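Local coordinates for protein esterase Rv0045c (Mycobacterium tuberculosis, PDB 6WYN) that hydrolyses carboxylic esters, with strong selectivity for short, straight-chain alkyl esters such as butanoates, and probably takes part in ester and lipid metabolism, at residues L43-L48 against S74-G79; E51-A56 against V101-G106; S120-R123 against N127-P130; M154-L159 against R254-F259. All coordinates share one frame; numbering follows the deposited sequence.

Contact 1 (L43-L48 against S74-G79); sequences LDEFAL and SALRWG
Phe46 and Leu76 carry this contact through a single methyl: Leu76 CD2 sits at the edge of the phenyl ring, in its plane, 3.8 Å from Phe46 CE1 and 3.9 Å from Phe46 CZ. The backbones stay well apart, 10.4 Å between Phe46 CA and Leu76 CA, so the gap is bridged by side chains and no hydrogen bond crosses it. The ring is packed on a face as well, since Glu45 CG lies 3.6 Å above its plane, over the centre. That places the Glu45 chain across the phenyl group, with CG lodged between the backbone N and carbonyl carbon (chi1 77°). The carboxylate at its end only grazes the strand, Glu45 OE2 to Leu76 CD2 being 4.1 Å, and is held instead by a salt bridge to Arg67 and a hydrogen bond to His96. On the looser side, toward solvent, the loop braces itself: Asp44 OD2 accepts from Phe46 N at 3.0 Å, met from above the carboxylate plane, and Ala47 N bonds to Asp44 O. An Asx turn thus overlaps a type I beta turn, and the Phe46-Leu76 contact lays this N-terminal loop against strand 73-78 of the central sheet of an alpha/beta hydrolase.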
# COMPACT_ATOMS: atom_id res chain seq x y z
N LEU A 43 -11.07 -13.76 16.04
CA LEU A 43 -9.68 -13.31 16.27
C LEU A 43 -9.59 -11.80 16.07
O LEU A 43 -10.13 -11.28 15.09
CB LEU A 43 -8.73 -14.04 15.32
CG LEU A 43 -7.41 -14.42 15.95
CD1 LEU A 43 -7.62 -15.17 17.27
CD2 LEU A 43 -6.59 -15.26 14.98
N ASP A 44 -9.00 -11.12 17.03
CA ASP A 44 -8.71 -9.67 17.01
C ASP A 44 -7.69 -9.40 15.88
O ASP A 44 -6.85 -10.28 15.59
CB ASP A 44 -8.21 -9.28 18.39
CG ASP A 44 -7.51 -7.96 18.41
OD1 ASP A 44 -8.24 -6.98 18.33
OD2 ASP A 44 -6.26 -7.94 18.47
N GLU A 45 -7.69 -8.19 15.32
CA GLU A 45 -6.87 -7.86 14.15
C GLU A 45 -5.38 -7.79 14.53
O GLU A 45 -4.54 -7.80 13.61
CB GLU A 45 -7.42 -6.60 13.47
CG GLU A 45 -7.10 -5.29 14.14
CD GLU A 45 -7.44 -4.10 13.24
OE1 GLU A 45 -8.04 -3.11 13.75
OE2 GLU A 45 -7.10 -4.17 12.02
N PHE A 46 -5.03 -7.69 15.80
CA PHE A 46 -3.61 -7.67 16.25
C PHE A 46 -3.16 -9.05 16.78
O PHE A 46 -2.03 -9.17 17.24
CB PHE A 46 -3.45 -6.53 17.27
CG PHE A 46 -3.93 -5.20 16.74
CD1 PHE A 46 -3.42 -4.71 15.54
CD2 PHE A 46 -4.87 -4.45 17.43
CE1 PHE A 46 -3.90 -3.52 15.01
CE2 PHE A 46 -5.29 -3.22 16.94
CZ PHE A 46 -4.80 -2.77 15.74
N ALA A 47 -3.95 -10.10 16.63
CA ALA A 47 -3.65 -11.42 17.23
C ALA A 47 -2.44 -12.10 16.53
O ALA A 47 -1.87 -12.99 17.14
CB ALA A 47 -4.87 -12.29 17.15
N LEU A 48 -2.08 -11.75 15.30
CA LEU A 48 -0.99 -12.46 14.56
C LEU A 48 0.30 -11.68 14.55
O LEU A 48 1.18 -12.03 13.75
CB LEU A 48 -1.46 -12.73 13.13
CG LEU A 48 -2.72 -13.58 13.07
CD1 LEU A 48 -3.16 -13.77 11.63
CD2 LEU A 48 -2.48 -14.93 13.77
N SER A 74 -9.76 5.12 7.58
CA SER A 74 -9.26 4.33 8.72
C SER A 74 -7.74 4.14 8.56
O SER A 74 -7.27 4.18 7.40
CB SER A 74 -9.99 3.03 8.80
OG SER A 74 -9.77 2.46 10.08
N ALA A 75 -7.01 3.98 9.65
CA ALA A 75 -5.55 3.78 9.62
C ALA A 75 -5.15 2.98 10.85
O ALA A 75 -5.97 2.92 11.84
CB ALA A 75 -4.81 5.07 9.52
N LEU A 76 -4.00 2.33 10.76
CA LEU A 76 -3.30 1.76 11.94
C LEU A 76 -2.22 2.73 12.38
O LEU A 76 -1.37 3.12 11.55
CB LEU A 76 -2.71 0.40 11.57
CG LEU A 76 -3.73 -0.66 11.20
CD1 LEU A 76 -3.04 -1.95 10.82
CD2 LEU A 76 -4.69 -0.89 12.35
N ARG A 77 -2.25 3.11 13.65
CA ARG A 77 -1.25 4.03 14.25
C ARG A 77 -0.37 3.19 15.17
O ARG A 77 -0.89 2.61 16.16
CB ARG A 77 -1.91 5.20 14.99
CG ARG A 77 -0.92 6.24 15.48
CD ARG A 77 -1.58 7.55 15.89
NE ARG A 77 -2.45 7.28 17.03
CZ ARG A 77 -3.43 8.08 17.44
NH1 ARG A 77 -4.19 7.71 18.46
NH2 ARG A 77 -3.62 9.24 16.84
N TRP A 78 0.93 3.16 14.83
CA TRP A 78 1.96 2.33 15.50
C TRP A 78 2.85 3.20 16.37
O TRP A 78 3.27 4.27 15.86
CB TRP A 78 2.83 1.64 14.45
CG TRP A 78 2.08 0.70 13.57
CD1 TRP A 78 1.34 0.96 12.44
CD2 TRP A 78 2.07 -0.72 13.74
NE1 TRP A 78 0.88 -0.21 11.90
CE2 TRP A 78 1.33 -1.25 12.67
CE3 TRP A 78 2.66 -1.57 14.68
CZ2 TRP A 78 1.14 -2.62 12.54
CZ3 TRP A 78 2.49 -2.92 14.53
CH2 TRP A 78 1.74 -3.44 13.47
N GLY A 79 3.13 2.74 17.59
CA GLY A 79 4.15 3.34 18.45
C GLY A 79 3.70 4.64 19.10
O GLY A 79 4.60 5.44 19.42

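Contact 2 (E51-A56 against V101-G106); sequences ENAEQA and VIVGLG
Val103 meets Ala53 where two short helical segments come close, Ala53 CA lying 6.0 Å from Val103 CA. The contact between them is apolar, and no hydrogen bond crosses it. Its first element is a branched side chain against a small one: Val103 CG1 rests 3.7 Å from Ala53 CA and 3.8 Å from Ala53 CB, so one methyl touches backbone and side chain together. With CG1 anti to the backbone N (chi1 165°), this branch faces helix 49-55, while Val103 CG2 goes to Trp78. The second element is side chain against backbone. Ala56 CB is 3.8 Å from Gly104 CA, and with no side chain on Gly104 the methyl lies directly on the backbone, the alpha carbons of Ala56 and Gly104 being 5.2 Å apart. Polar links lie beside the apolar patch: Gln55 OE1 is hydrogen-bonded to Thr100 OG1, and Glu51 forms a salt bridge with Arg232. Helix 99-105 is bordered on several sides, with segment 51-56 at Val103 and Gly104, strand 73-78 meeting Ile102 and Val103 through Trp78, and helix 317-328 touching Val101 and Leu105.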
# COMPACT_ATOMS: atom_id res chain seq x y z
N GLU A 51 3.80 -13.38 14.39
CA GLU A 51 4.14 -13.90 13.04
C GLU A 51 4.87 -12.83 12.27
O GLU A 51 5.90 -13.14 11.63
CB GLU A 51 2.90 -14.39 12.29
CG GLU A 51 2.15 -15.55 12.94
CD GLU A 51 0.95 -16.05 12.15
OE1 GLU A 51 0.28 -16.98 12.63
OE2 GLU A 51 0.68 -15.55 11.03
N ASN A 52 4.43 -11.57 12.34
CA ASN A 52 5.09 -10.45 11.66
C ASN A 52 6.47 -10.20 12.27
O ASN A 52 7.43 -9.96 11.48
CB ASN A 52 4.28 -9.15 11.65
CG ASN A 52 2.93 -9.34 10.99
OD1 ASN A 52 1.95 -9.56 11.71
ND2 ASN A 52 2.87 -9.34 9.67
N ALA A 53 6.60 -10.20 13.58
CA ALA A 53 7.94 -10.04 14.21
C ALA A 53 8.90 -11.17 13.73
O ALA A 53 10.01 -10.85 13.38
CB ALA A 53 7.82 -10.01 15.72
N GLU A 54 8.47 -12.43 13.70
CA GLU A 54 9.30 -13.58 13.22
C GLU A 54 9.68 -13.35 11.74
O GLU A 54 10.87 -13.35 11.41
CB GLU A 54 8.47 -14.83 13.51
CG GLU A 54 9.06 -16.15 13.02
CD GLU A 54 8.09 -17.34 13.07
OE1 GLU A 54 8.56 -18.51 12.98
OE2 GLU A 54 6.84 -17.11 13.18
N GLN A 55 8.72 -13.03 10.86
CA GLN A 55 9.03 -12.72 9.44
C GLN A 55 10.04 -11.58 9.34
O GLN A 55 10.88 -11.62 8.44
CB GLN A 55 7.75 -12.46 8.66
CG GLN A 55 7.95 -12.30 7.17
CD GLN A 55 6.66 -12.05 6.41
OE1 GLN A 55 5.82 -11.21 6.77
NE2 GLN A 55 6.51 -12.75 5.30
N ALA A 56 10.00 -10.60 10.25
CA ALA A 56 10.95 -9.48 10.20
C ALA A 56 12.27 -9.88 10.86
O ALA A 56 13.19 -9.05 10.83
CB ALA A 56 10.37 -8.26 10.87
N VAL A 101 6.99 -4.89 7.89
CA VAL A 101 7.95 -3.77 7.72
C VAL A 101 7.91 -2.86 8.96
O VAL A 101 8.96 -2.40 9.43
CB VAL A 101 7.67 -3.02 6.40
CG1 VAL A 101 8.33 -1.67 6.35
CG2 VAL A 101 8.08 -3.85 5.19
N ILE A 102 6.72 -2.48 9.41
CA ILE A 102 6.60 -1.51 10.52
C ILE A 102 7.17 -2.15 11.80
O ILE A 102 7.91 -1.49 12.48
CB ILE A 102 5.14 -1.04 10.63
CG1 ILE A 102 4.88 -0.13 9.43
CG2 ILE A 102 4.87 -0.34 11.94
CD1 ILE A 102 3.47 0.33 9.35
N VAL A 103 6.89 -3.41 12.06
CA VAL A 103 7.37 -4.12 13.28
C VAL A 103 8.90 -4.20 13.20
O VAL A 103 9.59 -3.83 14.18
CB VAL A 103 6.67 -5.49 13.42
CG1 VAL A 103 7.36 -6.44 14.42
CG2 VAL A 103 5.24 -5.28 13.84
N GLY A 104 9.46 -4.56 12.04
CA GLY A 104 10.92 -4.60 11.86
C GLY A 104 11.58 -3.26 11.96
O GLY A 104 12.75 -3.18 12.47
N LEU A 105 10.99 -2.22 11.40
CA LEU A 105 11.65 -0.91 11.42
C LEU A 105 11.67 -0.31 12.83
O LEU A 105 12.61 0.46 13.14
CB LEU A 105 10.91 -0.03 10.43
CG LEU A 105 11.52 1.32 10.15
CD1 LEU A 105 12.88 1.15 9.48
CD2 LEU A 105 10.58 2.14 9.28
N GLY A 106 10.65 -0.59 13.65
CA GLY A 106 10.63 -0.09 15.04
C GLY A 106 10.41 1.41 15.15
O GLY A 106 10.73 1.95 16.15

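Contact 3 (S120-R123 against N127-P130); sequences SAWR and NYSP
Tyr128 reaches back from the foot of helix 130-144 to Arg123, closing the loop that follows strand 109-112 in this alpha/beta hydrolase fold. One hydrogen bond crosses the contact: Arg123 N donates its N-H to Tyr128 OH at 2.8 Å, almost straight at 173°. The same hydroxyl is hydrogen-bonded to Asp251, so a single oxygen ties the loop both to its own earlier part and to the loop of Asp251. Van der Waals contact surrounds this bond. The aliphatic part of Arg123 runs alongside the phenol in the opposite direction, Arg123 CD coming within 3.4 Å of Tyr128 CE1 and Arg123 CG within 3.7 Å of the same atom. A bend at chi3 then turns the guanidinium until its plane is 87° from the ring, so the two groups do not lie parallel. Trp122 adds a smaller contact, with its CB 3.7 Å from Tyr128 OH, while its indole NE1 is hydrogen-bonded to Arg249 O. Arg123 NH1 makes a salt bridge with Asp125. Arg123 NE also lies near the backbone Asn127 O, but at too poor an angle for a hydrogen bond. Within 127-130, an Asx turn leads toward the helix, where Ser129 OG caps Leu132 N. In that turn Ser129 N meets Asn127 OD1 at 3.0 Å, the donor tilted 17° from the carbonyl plane.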
# COMPACT_ATOMS: atom_id res chain seq x y z
N SER A 120 -11.54 1.68 5.42
CA SER A 120 -11.89 3.02 4.88
C SER A 120 -13.19 2.90 4.05
O SER A 120 -13.44 1.84 3.47
CB SER A 120 -10.77 3.62 4.12
OG SER A 120 -9.73 4.13 4.94
N ALA A 121 -14.00 3.96 4.00
CA ALA A 121 -15.30 3.96 3.28
C ALA A 121 -15.09 3.60 1.80
O ALA A 121 -14.09 4.02 1.19
CB ALA A 121 -15.98 5.31 3.43
N TRP A 122 -16.00 2.82 1.25
CA TRP A 122 -16.14 2.63 -0.22
C TRP A 122 -16.75 3.88 -0.85
O TRP A 122 -17.23 4.80 -0.14
CB TRP A 122 -16.95 1.38 -0.53
CG TRP A 122 -16.28 0.09 -0.23
CD1 TRP A 122 -15.16 -0.13 0.51
CD2 TRP A 122 -16.75 -1.21 -0.64
NE1 TRP A 122 -14.90 -1.46 0.57
CE2 TRP A 122 -15.84 -2.16 -0.14
CE3 TRP A 122 -17.82 -1.66 -1.43
CZ2 TRP A 122 -16.00 -3.52 -0.33
CZ3 TRP A 122 -17.95 -3.01 -1.67
CH2 TRP A 122 -17.07 -3.94 -1.10
N ARG A 123 -16.63 4.00 -2.17
CA ARG A 123 -17.33 5.05 -2.95
C ARG A 123 -18.24 4.38 -3.96
O ARG A 123 -17.83 3.35 -4.52
CB ARG A 123 -16.36 5.95 -3.71
CG ARG A 123 -15.25 6.54 -2.87
CD ARG A 123 -14.19 6.92 -3.88
NE ARG A 123 -14.80 7.77 -4.90
CZ ARG A 123 -14.92 9.09 -4.80
NH1 ARG A 123 -15.51 9.76 -5.78
NH2 ARG A 123 -14.47 9.71 -3.72
N ASN A 127 -14.27 4.71 -7.68
CA ASN A 127 -13.10 5.48 -8.15
C ASN A 127 -12.04 5.80 -7.06
O ASN A 127 -12.09 6.83 -6.35
CB ASN A 127 -13.51 6.80 -8.82
CG ASN A 127 -12.38 7.31 -9.70
OD1 ASN A 127 -11.28 7.47 -9.19
ND2 ASN A 127 -12.62 7.52 -11.01
N TYR A 128 -10.92 5.11 -7.17
CA TYR A 128 -9.83 5.20 -6.19
C TYR A 128 -8.58 5.73 -6.89
O TYR A 128 -7.49 5.17 -6.70
CB TYR A 128 -9.77 3.81 -5.56
CG TYR A 128 -11.11 3.39 -5.03
CD1 TYR A 128 -11.70 4.11 -4.02
CD2 TYR A 128 -11.79 2.29 -5.53
CE1 TYR A 128 -12.93 3.74 -3.50
CE2 TYR A 128 -13.01 1.88 -4.99
CZ TYR A 128 -13.59 2.63 -3.97
OH TYR A 128 -14.82 2.33 -3.45
N SER A 129 -8.75 6.82 -7.64
CA SER A 129 -7.68 7.50 -8.40
C SER A 129 -6.73 8.00 -7.36
O SER A 129 -7.18 8.39 -6.27
CB SER A 129 -8.14 8.66 -9.33
OG SER A 129 -8.31 9.89 -8.59
N PRO A 130 -5.42 8.09 -7.68
CA PRO A 130 -4.46 8.74 -6.81
C PRO A 130 -4.90 10.16 -6.43
O PRO A 130 -4.67 10.57 -5.33
CB PRO A 130 -3.18 8.80 -7.67
CG PRO A 130 -3.31 7.64 -8.62
CD PRO A 130 -4.79 7.52 -8.89

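Contact 4 (M154-L159 against R254-F259); sequences MSLGGL and RTFGDF
The backbones run at a distance, with Leu156 CA 8.5 Å from Phe256 CA and Leu159 CA 9.3 Å from Phe259 CA, so side chains alone span the gap between the start of helix 156-167 and the loop before helix 260-268. Two leucine-phenylalanine pairs do this, each by one methyl at a ring edge. Leu156 CD1 lies near the plane of the Phe256 ring, 4.1 Å from Phe256 CD2. Its CG stands anti to the backbone N (chi1 -179°), which carries the branch out from the helix toward the loop. One helical turn later, Leu159 CD1 approaches the other ring in the same manner, 3.8 Å from Phe259 CE1, with the two side chains crossing at about a right angle. The Phe259 ring also has Gly257 O over one face, displaced toward the rim. The two leucines are three residues apart and so share one side of the helix, where Pro130 touches both. Helix 182-200 borders the same patch through Leu185 against Leu159 and Ala189 against Phe256. Just before Leu156, Ser155 adopts strained backbone angles (phi 46°, psi -121°), and its OG is hydrogen-bonded to His310 NE2. This sharp strand-to-helix turn is the nucleophile elbow of alpha/beta hydrolases, with Ser155 as the inferred nucleophile and the leucines on the helix it begins.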
# COMPACT_ATOMS: atom_id res chain seq x y z
N MET A 154 3.21 1.98 -1.99
CA MET A 154 3.35 0.89 -2.99
C MET A 154 2.26 1.03 -4.07
O MET A 154 1.06 1.20 -3.75
CB MET A 154 3.25 -0.46 -2.29
CG MET A 154 3.47 -1.60 -3.23
SD MET A 154 1.90 -2.44 -3.46
CE MET A 154 2.32 -3.72 -4.64
N SER A 155 2.63 0.88 -5.34
CA SER A 155 1.67 0.89 -6.49
C SER A 155 0.64 2.06 -6.39
O SER A 155 1.06 3.21 -6.42
CB SER A 155 1.04 -0.46 -6.67
OG SER A 155 0.64 -0.62 -8.04
N LEU A 156 -0.66 1.84 -6.33
CA LEU A 156 -1.65 2.95 -6.18
C LEU A 156 -1.26 3.90 -5.04
O LEU A 156 -1.36 5.12 -5.19
CB LEU A 156 -3.01 2.31 -5.91
CG LEU A 156 -4.20 3.26 -5.75
CD1 LEU A 156 -4.37 4.16 -6.99
CD2 LEU A 156 -5.45 2.42 -5.53
N GLY A 157 -0.81 3.34 -3.91
CA GLY A 157 -0.29 4.11 -2.78
C GLY A 157 0.85 5.02 -3.13
O GLY A 157 0.90 6.13 -2.58
N GLY A 158 1.81 4.56 -3.95
CA GLY A 158 2.95 5.40 -4.37
C GLY A 158 2.52 6.60 -5.21
O GLY A 158 3.07 7.71 -5.01
N LEU A 159 1.56 6.42 -6.12
CA LEU A 159 1.04 7.54 -6.96
C LEU A 159 0.20 8.47 -6.06
O LEU A 159 0.33 9.70 -6.18
CB LEU A 159 0.24 6.96 -8.13
CG LEU A 159 0.99 5.97 -9.01
CD1 LEU A 159 0.27 5.75 -10.31
CD2 LEU A 159 2.41 6.45 -9.29
N ARG A 254 -13.33 -0.27 -10.20
CA ARG A 254 -13.85 -0.16 -11.57
C ARG A 254 -12.90 0.76 -12.31
O ARG A 254 -12.77 0.55 -13.53
CB ARG A 254 -15.21 0.55 -11.54
CG ARG A 254 -16.00 0.42 -12.83
CD ARG A 254 -17.31 1.18 -12.93
NE ARG A 254 -17.12 2.60 -13.13
CZ ARG A 254 -17.24 3.49 -12.15
NH1 ARG A 254 -17.04 4.77 -12.38
NH2 ARG A 254 -17.56 3.06 -10.95
N THR A 255 -12.18 1.65 -11.59
CA THR A 255 -11.43 2.72 -12.34
C THR A 255 -10.26 3.39 -11.57
O THR A 255 -10.48 3.58 -10.36
CB THR A 255 -12.48 3.77 -12.72
OG1 THR A 255 -11.98 4.34 -13.90
CG2 THR A 255 -12.63 4.82 -11.67
N PHE A 256 -9.15 3.75 -12.24
CA PHE A 256 -8.00 4.48 -11.62
C PHE A 256 -8.09 5.95 -12.05
O PHE A 256 -9.23 6.47 -12.01
CB PHE A 256 -6.67 3.85 -12.06
CG PHE A 256 -6.44 2.45 -11.57
CD1 PHE A 256 -6.85 1.35 -12.31
CD2 PHE A 256 -5.82 2.22 -10.35
CE1 PHE A 256 -6.63 0.06 -11.86
CE2 PHE A 256 -5.60 0.92 -9.90
CZ PHE A 256 -6.01 -0.15 -10.65
N GLY A 257 -6.99 6.62 -12.44
CA GLY A 257 -7.21 8.00 -12.93
C GLY A 257 -6.08 9.00 -13.16
O GLY A 257 -5.28 9.06 -12.24
N ASP A 258 -6.04 9.72 -14.32
CA ASP A 258 -5.11 10.85 -14.66
C ASP A 258 -3.60 10.60 -14.53
O ASP A 258 -3.15 10.29 -13.41
CB ASP A 258 -5.55 12.15 -13.98
CG ASP A 258 -4.79 13.38 -14.44
OD1 ASP A 258 -4.56 13.51 -15.66
OD2 ASP A 258 -4.42 14.20 -13.58
N PHE A 259 -2.80 10.86 -15.60
CA PHE A 259 -1.38 10.51 -15.41
C PHE A 259 -0.48 11.64 -15.97
O PHE A 259 0.57 11.93 -15.37
CB PHE A 259 -1.18 9.11 -16.00
CG PHE A 259 -1.79 7.95 -15.23
CD1 PHE A 259 -1.09 7.33 -14.20
CD2 PHE A 259 -3.01 7.40 -15.58
CE1 PHE A 259 -1.63 6.23 -13.51
CE2 PHE A 259 -3.54 6.30 -14.91
CZ PHE A 259 -2.86 5.73 -13.86

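Contacts 3 and 4 touch: Tyr128 O is 3.3 Å from Leu156 CD1, and their centres lie about 10 Å apart. Contact 4 contains Ser155, whereas in contact 3 the Tyr128 side chain is about 12 Å from that of Ser155 and about 8 Å from Gly91, a residue involved in substrate selectivity. Contacts 1 and 2 lie away from the annotated sites, both on one side of the chain's centre and opposite contact 4. They join through Trp78, whose CD2 is 3.3 Å from Ile102 CG2. Strand 73-78 also links contact 1 to contact 3, with Ser74 N and Ser120 OG 2.8 Å apart in a probable hydrogen bond.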